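Local coordinates for xylan esterase, putative, AXE2C (Cellvibrio japonicus, PDB 2WAA), which removes acetyl groups from acetylated xylan and glucomannan, contributing to the breakdown of plant cell wall polysaccharides, at residues A[139-144]-A[314-319]; A[306-311]-A[323-328]. All coordinates share one frame; numbering follows the deposited sequence. Where two conformers were deposited one is given.

Contact 1 (A[139-144]-A[314-319]). With ACT (acetate ion), chain C.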
loop_
_atom_site.group_PDB
_atom_site.type_symbol
_atom_site.label_atom_id
_atom_site.label_comp_id
_atom_site.label_asym_id
_atom_site.label_seq_id
_atom_site.Cartn_x
_atom_site.Cartn_y
_atom_site.Cartn_z
ATOM N N GLY A 139 -2.454 6.733 4.659
ATOM C CA GLY A 139 -3.793 7.225 4.420
ATOM C C GLY A 139 -4.905 6.251 4.788
ATOM O O GLY A 139 -4.746 5.372 5.628
ATOM N N ASP A 140 -6.026 6.440 4.122
ATOM C CA ASP A 140 -7.221 5.661 4.382
ATOM C C ASP A 140 -7.562 4.799 3.156
ATOM O O ASP A 140 -6.672 4.445 2.400
ATOM C CB ASP A 140 -8.351 6.631 4.777
ATOM C CG ASP A 140 -8.589 7.747 3.731
ATOM O OD1 ASP A 140 -8.444 7.538 2.483
ATOM O OD2 ASP A 140 -8.918 8.883 4.169
ATOM N N SER A 141 -8.835 4.448 2.953
ATOM C CA SER A 141 -9.160 3.463 1.909
ATOM C C SER A 141 -8.829 3.907 0.496
ATOM O O SER A 141 -8.629 3.038 -0.360
ATOM C CB SER A 141 -10.672 3.048 1.906
ATOM O OG SER A 141 -11.434 4.167 1.477
ATOM N N VAL A 142 -8.792 5.222 0.231
ATOM C CA VAL A 142 -8.424 5.680 -1.115
ATOM C C VAL A 142 -6.948 5.234 -1.395
ATOM O O VAL A 142 -6.639 4.688 -2.446
ATOM C CB VAL A 142 -8.560 7.191 -1.242
ATOM C CG1 VAL A 142 -8.143 7.630 -2.671
ATOM C CG2 VAL A 142 -10.045 7.609 -0.934
ATOM N N THR A 143 -6.073 5.459 -0.428
ATOM C CA THR A 143 -4.675 5.015 -0.540
ATOM C C THR A 143 -4.627 3.482 -0.646
ATOM O O THR A 143 -3.741 2.917 -1.332
ATOM C CB THR A 143 -3.824 5.550 0.636
ATOM O OG1 THR A 143 -3.769 6.984 0.593
ATOM C CG2 THR A 143 -2.360 4.997 0.619
ATOM N N CYS A 144 -5.568 2.798 0.024
ATOM C CA CYS A 144 -5.609 1.348 -0.004
ATOM C C CYS A 144 -6.192 0.785 -1.307
ATOM O O CYS A 144 -6.208 -0.408 -1.456
ATOM C CB CYS A 144 -6.476 0.790 1.135
ATOM S SG CYS A 144 -5.685 0.745 2.662
ATOM N N ASP A 314 -20.517 3.950 -6.037
ATOM C CA ASP A 314 -19.662 4.069 -4.843
ATOM C C ASP A 314 -18.965 5.432 -4.893
ATOM O O ASP A 314 -18.456 5.834 -5.938
ATOM C CB ASP A 314 -18.684 2.898 -4.849
ATOM C CG ASP A 314 -18.003 2.675 -3.503
ATOM O OD1 ASP A 314 -17.342 3.619 -3.054
ATOM O OD2 ASP A 314 -18.130 1.571 -2.892
ATOM N N ALA A 315 -18.982 6.160 -3.781
ATOM C CA ALA A 315 -18.331 7.484 -3.718
ATOM C C ALA A 315 -16.809 7.404 -3.728
ATOM O O ALA A 315 -16.160 8.417 -3.935
ATOM C CB ALA A 315 -18.785 8.249 -2.470
ATOM N N HIS A 316 -16.214 6.216 -3.503
ATOM C CA HIS A 316 -14.753 6.131 -3.559
ATOM C C HIS A 316 -14.304 6.446 -4.978
ATOM O O HIS A 316 -14.983 6.072 -5.934
ATOM C CB HIS A 316 -14.248 4.725 -3.194
ATOM C CG HIS A 316 -14.292 4.437 -1.727
ATOM N ND1 HIS A 316 -15.418 3.945 -1.114
ATOM C CD2 HIS A 316 -13.347 4.552 -0.758
ATOM C CE1 HIS A 316 -15.179 3.786 0.181
ATOM N NE2 HIS A 316 -13.929 4.154 0.424
ATOM N N PRO A 317 -13.147 7.117 -5.139
ATOM C CA PRO A 317 -12.691 7.448 -6.478
ATOM C C PRO A 317 -12.616 6.209 -7.386
ATOM O O PRO A 317 -12.176 5.116 -6.947
ATOM C CB PRO A 317 -11.306 8.067 -6.234
ATOM C CG PRO A 317 -11.475 8.787 -4.877
ATOM C CD PRO A 317 -12.368 7.822 -4.084
ATOM N N THR A 318 -13.019 6.386 -8.640
ATOM C CA THR A 318 -12.951 5.300 -9.606
ATOM C C THR A 318 -11.519 5.055 -10.108
ATOM O O THR A 318 -10.601 5.830 -9.829
ATOM C CB THR A 318 -13.775 5.656 -10.872
ATOM O OG1 THR A 318 -13.253 6.857 -11.453
ATOM C CG2 THR A 318 -15.250 5.860 -10.538
ATOM N N LYS A 319 -11.351 3.966 -10.860
ATOM C CA LYS A 319 -10.072 3.681 -11.508
ATOM C C LYS A 319 -9.619 4.859 -12.349
ATOM O O LYS A 319 -8.456 5.268 -12.250
ATOM C CB LYS A 319 -10.190 2.421 -12.379
ATOM C CG LYS A 319 -8.891 2.085 -13.198
ATOM C CD LYS A 319 -9.030 0.731 -13.940
ATOM C CE LYS A 319 -9.177 -0.392 -12.866
ATOM N NZ LYS A 319 -9.402 -1.858 -13.349
HETATM C C ACT C . -12.320 5.617 3.635
HETATM O O ACT C . -13.393 4.930 3.505
HETATM O OXT ACT C . -11.416 5.082 4.319
HETATM C CH3 ACT C . -12.115 6.974 3.017
#

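Contact 2 (A[306-311]-A[323-328])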
loop_
_atom_site.group_PDB
_atom_site.type_symbol
_atom_site.label_atom_id
_atom_site.label_comp_id
_atom_site.label_asym_id
_atom_site.label_seq_id
_atom_site.Cartn_x
_atom_site.Cartn_y
_atom_site.Cartn_z
ATOM N N SER A 306 -7.567 17.772 -6.598
ATOM C CA SER A 306 -8.936 17.948 -6.993
ATOM C C SER A 306 -9.769 17.003 -6.168
ATOM O O SER A 306 -9.312 15.934 -5.798
ATOM C CB SER A 306 -9.129 17.556 -8.473
ATOM O OG SER A 306 -8.522 18.537 -9.295
ATOM N N HIS A 307 -11.024 17.350 -5.996
ATOM C CA HIS A 307 -12.002 16.365 -5.528
ATOM C C HIS A 307 -12.389 15.432 -6.664
ATOM O O HIS A 307 -12.606 15.876 -7.795
ATOM C CB HIS A 307 -13.246 17.126 -5.038
ATOM C CG HIS A 307 -14.464 16.265 -4.875
ATOM N ND1 HIS A 307 -14.600 15.359 -3.853
ATOM C CD2 HIS A 307 -15.648 16.256 -5.547
ATOM C CE1 HIS A 307 -15.798 14.788 -3.921
ATOM N NE2 HIS A 307 -16.449 15.311 -4.942
ATOM N N HIS A 308 -12.468 14.125 -6.384
ATOM C CA HIS A 308 -13.032 13.172 -7.342
ATOM C C HIS A 308 -14.237 12.525 -6.725
ATOM O O HIS A 308 -14.178 12.064 -5.601
ATOM C CB HIS A 308 -11.982 12.135 -7.735
ATOM C CG HIS A 308 -10.810 12.753 -8.420
ATOM N ND1 HIS A 308 -10.824 13.067 -9.767
ATOM C CD2 HIS A 308 -9.627 13.198 -7.935
ATOM C CE1 HIS A 308 -9.682 13.646 -10.087
ATOM N NE2 HIS A 308 -8.938 13.742 -8.998
ATOM N N PRO A 309 -15.359 12.509 -7.457
ATOM C CA PRO A 309 -16.611 12.160 -6.807
ATOM C C PRO A 309 -16.968 10.681 -6.810
ATOM O O PRO A 309 -18.026 10.343 -6.326
ATOM C CB PRO A 309 -17.645 12.961 -7.632
ATOM C CG PRO A 309 -17.092 12.858 -9.013
ATOM C CD PRO A 309 -15.591 13.148 -8.767
ATOM N N GLY A 310 -16.141 9.795 -7.359
ATOM C CA GLY A 310 -16.572 8.414 -7.501
ATOM C C GLY A 310 -17.609 8.289 -8.613
ATOM O O GLY A 310 -17.513 8.969 -9.625
ATOM N N ASP A 311 -18.589 7.414 -8.437
ATOM C CA ASP A 311 -19.680 7.301 -9.437
ATOM C C ASP A 311 -20.936 6.868 -8.717
ATOM O O ASP A 311 -20.956 6.825 -7.481
ATOM C CB ASP A 311 -19.340 6.372 -10.623
ATOM C CG ASP A 311 -19.159 4.899 -10.231
ATOM O OD1 ASP A 311 -19.490 4.467 -9.102
ATOM O OD2 ASP A 311 -18.662 4.147 -11.103
ATOM N N ALA A 323 -6.200 7.397 -11.736
ATOM C CA ALA A 323 -5.225 7.776 -12.760
ATOM C C ALA A 323 -5.086 9.298 -12.821
ATOM O O ALA A 323 -3.967 9.825 -12.882
ATOM C CB ALA A 323 -5.660 7.200 -14.138
ATOM N N ALA A 324 -6.221 9.998 -12.723
ATOM C CA ALA A 324 -6.191 11.474 -12.724
ATOM C C ALA A 324 -5.424 11.985 -11.504
ATOM O O ALA A 324 -4.660 12.958 -11.601
ATOM C CB ALA A 324 -7.597 12.053 -12.769
ATOM N N MET A 325 -5.632 11.334 -10.344
ATOM C CA MET A 325 -5.023 11.773 -9.132
ATOM C C MET A 325 -3.480 11.661 -9.242
ATOM O O MET A 325 -2.748 12.550 -8.819
ATOM C CB MET A 325 -5.534 10.914 -7.940
ATOM C CG MET A 325 -6.993 11.176 -7.569
ATOM S SD MET A 325 -7.527 9.955 -6.330
ATOM C CE MET A 325 -6.386 10.237 -5.052
ATOM N N ALA A 326 -3.001 10.586 -9.868
ATOM C CA ALA A 326 -1.576 10.426 -10.015
ATOM C C ALA A 326 -1.042 11.497 -10.957
ATOM O O ALA A 326 0.014 12.057 -10.710
ATOM C CB ALA A 326 -1.251 8.987 -10.548
ATOM N N ARG A 327 -1.775 11.791 -12.035
ATOM C CA ARG A 327 -1.357 12.875 -12.966
ATOM C C ARG A 327 -1.308 14.280 -12.323
ATOM O O ARG A 327 -0.495 15.158 -12.737
ATOM C CB ARG A 327 -2.264 12.879 -14.202
ATOM C CG ARG A 327 -2.082 11.640 -15.072
ATOM C CD ARG A 327 -2.811 11.844 -16.406
ATOM N NE ARG A 327 -4.251 12.041 -16.250
ATOM C CZ ARG A 327 -5.150 11.056 -16.349
ATOM N NH1 ARG A 327 -4.758 9.818 -16.598
ATOM N NH2 ARG A 327 -6.431 11.318 -16.202
ATOM N N GLU A 328 -2.156 14.535 -11.320
ATOM C CA GLU A 328 -2.163 15.830 -10.660
ATOM C C GLU A 328 -1.080 15.940 -9.616
ATOM O O GLU A 328 -0.506 17.005 -9.416
ATOM C CB GLU A 328 -3.507 16.085 -9.971
ATOM C CG GLU A 328 -4.591 16.594 -10.850
ATOM C CD GLU A 328 -5.737 17.143 -10.025
ATOM O OE1 GLU A 328 -5.757 16.945 -8.786
ATOM O OE2 GLU A 328 -6.614 17.792 -10.602
#

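Contact 1 (A[139-144]-A[314-319])
Ser141 and His316 are brought together by their first torsions: in Ser141, OG sits between the backbone N and the carbonyl carbon (chi1 69°), while in His316, CG lies beside the backbone N and anti to the carbonyl carbon (chi1 -76°). The imidazole is thereby presented edge-on to the serine, with OG near the ring plane. His316 NE2 is 2.7 Å from Ser141 OG, but the hydrogen bond is weak and strongly bent, and OG is modelled too close to the bound acetate for its exact place to be trusted. NE2 also donates to acetate O at 3.2 Å. The other acetate oxygen, OXT, takes the Ser141 backbone N at 3.0 Å, and Gly186 N and Asn236 ND2 also bind this anion. At the other ring nitrogen, His316 ND1 donates to Asp314 OD1 (2.8 Å), almost exactly in the ring plane and through the syn lone pair. The anti lone pair of that same oxygen accepts His316 N at 2.9 Å, closing an Asx turn, so one carboxylate oxygen grips both ring and backbone and fixes the ring's rotation. Lys156 NZ forms a salt bridge with Asp314 OD2. Beside these polar groups, Val142 CG2 packs on Pro317 CD at 3.9 Å, the two side chains crossing at about a right angle. Acetate, probably from the crystallisation liquor, is the acid released on deacetylation; its place beside Ser141, Gly186 and Asn236 is consistent with a Ser-His-Asp charge relay facing an oxyanion hole.

Contact 2 (A[306-311]-A[323-328])
The imidazole of His308 leans at a slant on two side chains of helix 319-337, neither squarely over a face nor squarely at an edge. Met325 CG comes to 3.3 Å from His308 CD2, and the methyl of Ala324 approaches the carbon on the other side of NE2, CB lying 3.8 Å from His308 CE1. His308 and Met325 run past one another in opposing senses. Met325 SD lies 4.9 Å from the centroid of the His308 ring, an oblique sulfur-aromatic contact. His308 NE2 is buried here without any partner in the model; Glu328 OE1, 4.5 Å from NE2, is not in contact with it, though its charge might polarise the ring. The second flat group across the contact is the carboxylate of Glu328, which reaches Ser306 at the beginning of 306-311. In the conformer given, OE1 accepts the backbone N of Ser306 at 3.0 Å through the syn lone pair, and OE2 is hydrogen-bonded to Ser306 OG. A second conformer makes the whole pairing less certain, and the 2.4 Å between Ser306 OG and Glu328 OE2 is doubtful in itself. With CG anti to the carbonyl carbon (chi1 -82°) and the chain extended beyond it, the glutamate spans from helix to loop. Gln321 of the same helix bonds Gly310 N, and Ala274 shares a backbone bond with His308. This is the C-terminal helix beside the parallel sheet of the SGNH (GDSL) hydrolase fold, packed against the connection from strand 300-302 to Asp314 and His316, the probable charge-relay residues.

Overall arrangement
After the N-terminal beta-rich part, the chain follows strand 133-139 into 139-144, passes through most of the GDSL-type domain, and leaves strand 300-302 for 306-311, 314-319 and finally 323-328. Contact 1 closes a very long loop, joining the end of strand 133-139 to the loop before helix 319-337. Contact 2 closes a short one, folding that same loop back on the helix. The segments alternate, so the two closures cross. Their centres are 10 Å apart and they touch: Val142 CG1 meets Met325 CE at 3.9 Å, and Thr318 CG2 packs on Gly310 and Asp311. Together they tie the parallel sheet, the terminal helix and the active-site loop.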